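Local coordinates for protein RNase NGR3 (Nicotiana glutinosa, PDB 1VD3) that probably cleaves RNA as a ribonuclease of the T2 family and is caught here with the nucleotide 2'-UMP bound in its active site, at residues D9-V14 and L45-E50; P55-R60 and W98-T103. All blocks are in the same frame, centred on the assembly; numbering follows the deposited sequence.

Interaction 1. Residues D9-V14 and L45-E50. With U2P (phosphoric acid mono-[2-(2,4-dioxo-3,4-dihydro-2H-pyrimidin-1-yl)-4-hydroxy-5-hydroxymethyl-tetrahydro-furan-3-yl] ester), chain B.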
loop_
_atom_site.group_PDB
_atom_site.type_symbol
_atom_site.label_atom_id
_atom_site.label_comp_id
_atom_site.label_asym_id
_atom_site.label_seq_id
_atom_site.Cartn_x
_atom_site.Cartn_y
_atom_site.Cartn_z
ATOM N N ASP A 9 14.014 5.501 -11.110
ATOM C CA ASP A 9 13.267 5.139 -12.310
ATOM C C ASP A 9 11.746 5.180 -12.225
ATOM O O ASP A 9 11.082 5.550 -13.195
ATOM C CB ASP A 9 13.708 3.749 -12.779
ATOM C CG ASP A 9 15.191 3.685 -13.089
ATOM O OD1 ASP A 9 15.822 2.654 -12.773
ATOM O OD2 ASP A 9 15.721 4.665 -13.654
ATOM N N PHE A 10 11.194 4.790 -11.082
ATOM C CA PHE A 10 9.747 4.780 -10.902
ATOM C C PHE A 10 9.404 4.580 -9.428
ATOM O O PHE A 10 10.293 4.382 -8.596
ATOM C CB PHE A 10 9.138 3.633 -11.713
ATOM C CG PHE A 10 9.568 2.268 -11.235
ATOM C CD1 PHE A 10 8.814 1.573 -10.295
ATOM C CD2 PHE A 10 10.753 1.699 -11.695
ATOM C CE1 PHE A 10 9.234 0.333 -9.817
ATOM C CE2 PHE A 10 11.182 0.460 -11.223
ATOM C CZ PHE A 10 10.422 -0.225 -10.282
ATOM N N PHE A 11 8.111 4.632 -9.119
ATOM C CA PHE A 11 7.633 4.416 -7.759
ATOM C C PHE A 11 6.827 3.142 -7.680
ATOM O O PHE A 11 6.068 2.824 -8.589
ATOM C CB PHE A 11 6.634 5.482 -7.293
ATOM C CG PHE A 11 7.214 6.828 -7.037
ATOM C CD1 PHE A 11 7.142 7.819 -8.009
ATOM C CD2 PHE A 11 7.727 7.145 -5.784
ATOM C CE1 PHE A 11 7.564 9.117 -7.736
ATOM C CE2 PHE A 11 8.154 8.443 -5.499
ATOM C CZ PHE A 11 8.070 9.431 -6.477
ATOM N N TYR A 12 6.976 2.428 -6.575
ATOM C CA TYR A 12 6.127 1.283 -6.324
ATOM C C TYR A 12 5.111 1.946 -5.389
ATOM O O TYR A 12 5.511 2.560 -4.397
ATOM C CB TYR A 12 6.859 0.203 -5.534
ATOM C CG TYR A 12 7.472 -0.885 -6.373
ATOM C CD1 TYR A 12 8.734 -1.394 -6.067
ATOM C CD2 TYR A 12 6.780 -1.433 -7.452
ATOM C CE1 TYR A 12 9.289 -2.422 -6.815
ATOM C CE2 TYR A 12 7.329 -2.463 -8.207
ATOM C CZ TYR A 12 8.583 -2.951 -7.880
ATOM O OH TYR A 12 9.131 -3.975 -8.622
ATOM N N PHE A 13 3.825 1.892 -5.720
ATOM C CA PHE A 13 2.813 2.441 -4.825
ATOM C C PHE A 13 2.230 1.181 -4.196
ATOM O O PHE A 13 1.612 0.352 -4.877
ATOM C CB PHE A 13 1.737 3.234 -5.579
ATOM C CG PHE A 13 0.605 3.698 -4.695
ATOM C CD1 PHE A 13 0.866 4.402 -3.518
ATOM C CD2 PHE A 13 -0.715 3.423 -5.031
ATOM C CE1 PHE A 13 -0.171 4.822 -2.691
ATOM C CE2 PHE A 13 -1.764 3.840 -4.208
ATOM C CZ PHE A 13 -1.490 4.540 -3.036
ATOM N N VAL A 14 2.465 1.030 -2.899
ATOM C CA VAL A 14 2.049 -0.153 -2.166
ATOM C C VAL A 14 0.881 0.075 -1.218
ATOM O O VAL A 14 0.942 0.918 -0.320
ATOM C CB VAL A 14 3.237 -0.720 -1.345
ATOM C CG1 VAL A 14 2.902 -2.111 -0.819
ATOM C CG2 VAL A 14 4.510 -0.738 -2.204
ATOM N N LEU A 45 4.811 4.823 -0.656
ATOM C CA LEU A 45 5.107 5.218 -2.036
ATOM C C LEU A 45 6.635 5.145 -2.077
ATOM O O LEU A 45 7.316 5.967 -1.458
ATOM C CB LEU A 45 4.623 6.649 -2.287
ATOM C CG LEU A 45 4.848 7.247 -3.678
ATOM C CD1 LEU A 45 4.234 6.355 -4.749
ATOM C CD2 LEU A 45 4.237 8.642 -3.718
ATOM N N TRP A 46 7.165 4.162 -2.801
ATOM C CA TRP A 46 8.606 3.932 -2.835
ATOM C C TRP A 46 9.392 4.186 -4.115
ATOM O O TRP A 46 9.130 3.569 -5.143
ATOM C CB TRP A 46 8.925 2.486 -2.432
ATOM C CG TRP A 46 8.228 1.928 -1.230
ATOM C CD1 TRP A 46 7.812 2.603 -0.116
ATOM C CD2 TRP A 46 7.964 0.542 -0.980
ATOM N NE1 TRP A 46 7.312 1.716 0.817
ATOM C CE2 TRP A 46 7.394 0.446 0.309
ATOM C CE3 TRP A 46 8.159 -0.631 -1.723
ATOM C CZ2 TRP A 46 7.013 -0.779 0.870
ATOM C CZ3 TRP A 46 7.780 -1.854 -1.160
ATOM C CH2 TRP A 46 7.216 -1.913 0.120
ATOM N N PRO A 47 10.378 5.093 -4.059
ATOM C CA PRO A 47 11.203 5.380 -5.235
ATOM C C PRO A 47 11.994 4.086 -5.473
ATOM O O PRO A 47 12.513 3.502 -4.519
ATOM C CB PRO A 47 12.100 6.516 -4.753
ATOM C CG PRO A 47 11.225 7.236 -3.758
ATOM C CD PRO A 47 10.599 6.092 -2.998
ATOM N N ASN A 48 12.083 3.632 -6.720
ATOM C CA ASN A 48 12.790 2.384 -7.025
ATOM C C ASN A 48 13.622 2.484 -8.306
ATOM O O ASN A 48 13.438 3.403 -9.110
ATOM C CB ASN A 48 11.764 1.248 -7.173
ATOM C CG ASN A 48 12.336 -0.120 -6.843
ATOM O OD1 ASN A 48 13.086 -0.706 -7.627
ATOM N ND2 ASN A 48 11.977 -0.643 -5.672
ATOM N N TYR A 49 14.537 1.530 -8.482
ATOM C CA TYR A 49 15.386 1.454 -9.673
ATOM C C TYR A 49 14.899 0.272 -10.502
ATOM O O TYR A 49 14.338 -0.680 -9.967
ATOM C CB TYR A 49 16.845 1.186 -9.294
ATOM C CG TYR A 49 17.528 2.283 -8.519
ATOM C CD1 TYR A 49 18.400 1.973 -7.476
ATOM C CD2 TYR A 49 17.350 3.626 -8.854
ATOM C CE1 TYR A 49 19.079 2.967 -6.785
ATOM C CE2 TYR A 49 18.028 4.633 -8.168
ATOM C CZ TYR A 49 18.891 4.292 -7.133
ATOM O OH TYR A 49 19.563 5.274 -6.446
ATOM N N GLU A 50 15.124 0.320 -11.808
ATOM C CA GLU A 50 14.709 -0.777 -12.663
ATOM C C GLU A 50 15.600 -2.006 -12.479
ATOM O O GLU A 50 15.289 -3.088 -12.980
ATOM C CB GLU A 50 14.696 -0.326 -14.128
ATOM C CG GLU A 50 13.445 0.463 -14.479
ATOM C CD GLU A 50 13.392 0.880 -15.931
ATOM O OE1 GLU A 50 13.965 0.164 -16.780
ATOM O OE2 GLU A 50 12.763 1.918 -16.223
HETATM O "O5'" U2P B . 8.720 -6.934 3.335
HETATM C "C5'" U2P B . 9.857 -6.169 2.867
HETATM C "C4'" U2P B . 9.874 -4.789 3.540
HETATM O "O4'" U2P B . 11.044 -3.998 3.022
HETATM C "C1'" U2P B . 10.711 -2.688 2.326
HETATM N N1 U2P B . 11.058 -2.594 0.841
HETATM C C6 U2P B . 10.844 -3.756 0.141
HETATM C C5 U2P B . 10.875 -3.802 -1.278
HETATM C C4 U2P B . 11.197 -2.555 -2.008
HETATM O O4 U2P B . 11.147 -2.480 -3.231
HETATM N N3 U2P B . 11.567 -1.438 -1.194
HETATM C C2 U2P B . 11.544 -1.392 0.221
HETATM O O2 U2P B . 11.914 -0.396 0.807
HETATM C "C2'" U2P B . 9.279 -2.468 2.859
HETATM O "O2'" U2P B . 9.262 -1.836 4.174
HETATM P P U2P B . 9.464 -0.310 4.501
HETATM O O1P U2P B . 9.645 0.378 5.753
HETATM O O2P U2P B . 10.224 0.327 3.382
HETATM O O3P U2P B . 8.116 0.178 4.268
HETATM C "C3'" U2P B . 8.715 -3.886 3.049
HETATM O "O3'" U2P B . 7.651 -3.825 4.069
HETATM O O HOH W 1 10.739 3.207 -15.188
#
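Val-14 lays its methyl CG2 over one face of the Trp-46 indole, 3.5 Å from the centroid of the six-membered ring and 9° off the normal, a CH-pi contact that backs the ring while the uracil of 2'-UMP lies over the opposite face. On the other side of the sheet, Phe-11 packs against Leu-45 and Pro-47: its CD2 meets Leu-45 CG at 3.6 Å, and CE2 reaches CG of the proline. Phe-13 adds its CB to the Leu-45 methyl CD1. Phe-10 shares the ligand-side face with Tyr-12, and Asn-48 CB sits above the Phe-10 ring, offset toward its rim. CG of Phe-10 lies between the backbone N and the carbonyl carbon (chi1 65°), which keeps the ring alongside Asn-48. The Tyr-12 ring in turn takes Phe-10 CE1 over its centre, and its hydroxyl is hydrogen-bonded to the carbonyl of Ile-192.

Strands 10-16 and 41-48 run antiparallel here. Tyr-12 and Trp-46 form a hydrogen-bonded pair, with Trp-46 N to Tyr-12 O at 2.8 Å and almost straight (176°). Toward the polar edge the ladder opens into a classic beta bulge: Asn-48 O accepts from both Asp-9 N (3.0 Å) and Phe-10 N (3.3 Å). Beyond it, Glu-50 N donates to the anti lone pair of Asp-9 OD1 at 2.6 Å, and a water bridges Asp-9 O to Glu-50 OE2. The two carboxylates stand near each other, OD1 to OE2 4.7 Å, which would tend to raise the proton affinity of either group, although the short amide bond should favour a charged Asp-9. Chemically, Val-14 backs the indole on one face and leaves the other to the base, a setting suited to stacking on a nucleobase.

Interaction 2. Residues P55-R60 and W98-T103; sequences PQNCDR and WLKHGT. With U2P (phosphoric acid mono-[2-(2,4-dioxo-3,4-dihydro-2H-pyrimidin-1-yl)-4-hydroxy-5-hydroxymethyl-tetrahydro-furan-3-yl] ester), chain B.
Thr-103 OG1 is gripped from two sides: it donates to Leu-99 O at 2.6 Å, one turn back along the chain, and receives a weak bond from Cys-58 N at 3.1 Å. The hydroxyl sits between the backbone N and the carbonyl carbon (chi1 60°), which puts it within reach of both, while the methyl CG2 packs against CB of Asp-59. A second tie is made by Asn-57 N, which donates to Lys-100 O at 2.9 Å from well off the C=O direction (118° at the oxygen). Gln-56 CA supports the same carbonyl with a CA-H...O contact, and Asn-57 CA makes another to Leu-99 O.

Lys-100 is stretched out in full, every torsion near 180°, running from the Asn-57 amide at its CA and CB past the carboxamide of Gln-56, whose OE1 lies 3.4 Å from Lys-100 CE and is hydrogen-bonded to Trp-54. Its tip, NZ, donates to the phosphate oxygen O2P of 2'-UMP at 3.0 Å. His-101 NE2 points nearly straight at that oxygen, 2.5 Å away, so two nitrogen donors, one from each side chain, meet at one phosphate oxygen. At the other nitrogen of the imidazole, in the ring plane, a water links ND1 to the carbonyl of Pro-55, which should fix the rotation of the ring.

The loop that follows strand 41-48 is thus laid along the C-terminal end of helix 91-102, where a wider pi-type turn joins Trp-98 O to Thr-103 N. The Cys-58–Cys-104 disulfide ties the loop to the residue after Thr-103, and Trp-98 and His-101 also touch helix 109-123.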
loop_
_atom_site.group_PDB
_atom_site.type_symbol
_atom_site.label_atom_id
_atom_site.label_comp_id
_atom_site.label_asym_id
_atom_site.label_seq_id
_atom_site.Cartn_x
_atom_site.Cartn_y
_atom_site.Cartn_z
ATOM N N PRO A 55 16.872 3.491 -3.743
ATOM C CA PRO A 55 17.543 4.425 -2.845
ATOM C C PRO A 55 16.686 4.480 -1.578
ATOM O O PRO A 55 15.472 4.257 -1.634
ATOM C CB PRO A 55 17.494 5.729 -3.627
ATOM C CG PRO A 55 16.141 5.648 -4.275
ATOM C CD PRO A 55 16.120 4.213 -4.787
ATOM N N GLN A 56 17.310 4.738 -0.435
ATOM C CA GLN A 56 16.562 4.845 0.810
ATOM C C GLN A 56 17.342 5.697 1.793
ATOM O O GLN A 56 18.572 5.749 1.734
ATOM C CB GLN A 56 16.275 3.460 1.408
ATOM C CG GLN A 56 17.490 2.680 1.880
ATOM C CD GLN A 56 17.097 1.455 2.680
ATOM O OE1 GLN A 56 16.367 0.591 2.193
ATOM N NE2 GLN A 56 17.572 1.376 3.918
ATOM N N ASN A 57 16.622 6.380 2.679
ATOM C CA ASN A 57 17.242 7.246 3.681
ATOM C C ASN A 57 18.180 8.229 2.990
ATOM O O ASN A 57 19.357 8.328 3.333
ATOM C CB ASN A 57 18.022 6.402 4.692
ATOM C CG ASN A 57 17.173 5.310 5.319
ATOM O OD1 ASN A 57 17.439 4.122 5.138
ATOM N ND2 ASN A 57 16.142 5.708 6.056
ATOM N N CYS A 58 17.642 8.962 2.022
ATOM C CA CYS A 58 18.423 9.917 1.249
ATOM C C CYS A 58 18.772 11.226 1.953
ATOM O O CYS A 58 19.671 11.942 1.519
ATOM C CB CYS A 58 17.708 10.182 -0.078
ATOM S SG CYS A 58 17.623 8.654 -1.069
ATOM N N ASP A 59 18.070 11.532 3.038
ATOM C CA ASP A 59 18.329 12.749 3.802
ATOM C C ASP A 59 18.035 12.459 5.267
ATOM O O ASP A 59 16.963 12.794 5.772
ATOM C CB ASP A 59 17.432 13.892 3.316
ATOM C CG ASP A 59 17.863 15.249 3.859
ATOM O OD1 ASP A 59 18.580 15.290 4.881
ATOM O OD2 ASP A 59 17.474 16.279 3.266
ATOM N N ARG A 60 18.989 11.829 5.945
ATOM C CA ARG A 60 18.835 11.480 7.352
ATOM C C ARG A 60 18.781 12.703 8.260
ATOM O O ARG A 60 18.838 12.579 9.483
ATOM C CB ARG A 60 19.978 10.560 7.792
ATOM C CG ARG A 60 19.938 9.178 7.160
ATOM C CD ARG A 60 21.186 8.378 7.505
ATOM N NE ARG A 60 21.164 7.041 6.918
ATOM C CZ ARG A 60 20.332 6.074 7.291
ATOM N NH1 ARG A 60 19.449 6.293 8.257
ATOM N NH2 ARG A 60 20.379 4.889 6.699
ATOM N N TRP A 98 8.496 8.528 5.321
ATOM C CA TRP A 98 9.025 9.781 4.784
ATOM C C TRP A 98 10.553 9.758 4.758
ATOM O O TRP A 98 11.175 10.035 3.734
ATOM C CB TRP A 98 8.562 10.982 5.618
ATOM C CG TRP A 98 9.342 12.234 5.297
ATOM C CD1 TRP A 98 10.250 12.864 6.101
ATOM C CD2 TRP A 98 9.357 12.940 4.050
ATOM N NE1 TRP A 98 10.835 13.912 5.429
ATOM C CE2 TRP A 98 10.306 13.982 4.168
ATOM C CE3 TRP A 98 8.665 12.791 2.841
ATOM C CZ2 TRP A 98 10.583 14.869 3.121
ATOM C CZ3 TRP A 98 8.940 13.673 1.798
ATOM C CH2 TRP A 98 9.892 14.701 1.947
ATOM N N LEU A 99 11.161 9.428 5.889
ATOM C CA LEU A 99 12.620 9.396 5.971
ATOM C C LEU A 99 13.262 8.368 5.047
ATOM O O LEU A 99 14.216 8.672 4.327
ATOM C CB LEU A 99 13.061 9.122 7.412
ATOM C CG LEU A 99 12.845 10.253 8.422
ATOM C CD1 LEU A 99 13.203 9.770 9.823
ATOM C CD2 LEU A 99 13.699 11.450 8.035
ATOM N N LYS A 100 12.722 7.156 5.060
ATOM C CA LYS A 100 13.261 6.065 4.264
ATOM C C LYS A 100 12.988 6.159 2.770
ATOM O O LYS A 100 13.865 5.864 1.956
ATOM C CB LYS A 100 12.725 4.728 4.783
ATOM C CG LYS A 100 13.290 3.519 4.050
ATOM C CD LYS A 100 12.842 2.220 4.687
ATOM C CE LYS A 100 13.460 1.028 3.968
ATOM N NZ LYS A 100 12.978 -0.266 4.509
ATOM N N HIS A 101 11.781 6.578 2.414
ATOM C CA HIS A 101 11.392 6.659 1.012
ATOM C C HIS A 101 11.096 8.071 0.521
ATOM O O HIS A 101 11.526 8.461 -0.562
ATOM C CB HIS A 101 10.167 5.777 0.785
ATOM C CG HIS A 101 10.407 4.325 1.063
ATOM N ND1 HIS A 101 11.215 3.542 0.268
ATOM C CD2 HIS A 101 9.938 3.512 2.038
ATOM C CE1 HIS A 101 11.229 2.308 0.738
ATOM N NE2 HIS A 101 10.462 2.264 1.813
ATOM N N GLY A 102 10.348 8.828 1.317
ATOM C CA GLY A 102 10.004 10.183 0.935
ATOM C C GLY A 102 11.196 11.064 0.603
ATOM O O GLY A 102 11.165 11.811 -0.378
ATOM N N THR A 103 12.253 10.989 1.406
ATOM C CA THR A 103 13.429 11.819 1.151
ATOM C C THR A 103 14.139 11.482 -0.158
ATOM O O THR A 103 14.991 12.244 -0.616
ATOM C CB THR A 103 14.466 11.722 2.294
ATOM O OG1 THR A 103 14.894 10.365 2.445
ATOM C CG2 THR A 103 13.871 12.232 3.600
HETATM O "O5'" U2P B . 8.720 -6.934 3.335
HETATM C "C5'" U2P B . 9.857 -6.169 2.867
HETATM C "C4'" U2P B . 9.874 -4.789 3.540
HETATM O "O4'" U2P B . 11.044 -3.998 3.022
HETATM C "C1'" U2P B . 10.711 -2.688 2.326
HETATM N N1 U2P B . 11.058 -2.594 0.841
HETATM C C6 U2P B . 10.844 -3.756 0.141
HETATM C C5 U2P B . 10.875 -3.802 -1.278
HETATM C C4 U2P B . 11.197 -2.555 -2.008
HETATM O O4 U2P B . 11.147 -2.480 -3.231
HETATM N N3 U2P B . 11.567 -1.438 -1.194
HETATM C C2 U2P B . 11.544 -1.392 0.221
HETATM O O2 U2P B . 11.914 -0.396 0.807
HETATM C "C2'" U2P B . 9.279 -2.468 2.859
HETATM O "O2'" U2P B . 9.262 -1.836 4.174
HETATM P P U2P B . 9.464 -0.310 4.501
HETATM O O1P U2P B . 9.645 0.378 5.753
HETATM O O2P U2P B . 10.224 0.327 3.382
HETATM O O3P U2P B . 8.116 0.178 4.268
HETATM C "C3'" U2P B . 8.715 -3.886 3.049
HETATM O "O3'" U2P B . 7.651 -3.825 4.069
HETATM O O HOH W 2 12.839 4.267 -1.878
#

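Interactions 1 and 2 have centres 13 Å apart and meet directly: Trp-46 CD1 lies 3.2 Å from His-101 CD2, the indole and imidazole being stacked, and Pro-47 CG touches His-101 O at 3.4 Å. A second meeting point is Tyr-49 OH against Pro-55 CB, 3.5 Å apart. The strand pair 9-14/45-50 presents the face that covers the base, whereas 98-103 delivers donors to the phosphate, so together they reach both the base and the 2'-phosphate. His-43 and His-96 also hydrogen-bond to the nucleotide, and Glu-97, which accepts a hydrogen bond from Trp-46 NE1, joins His-43 and His-101 as the predicted active-site residues.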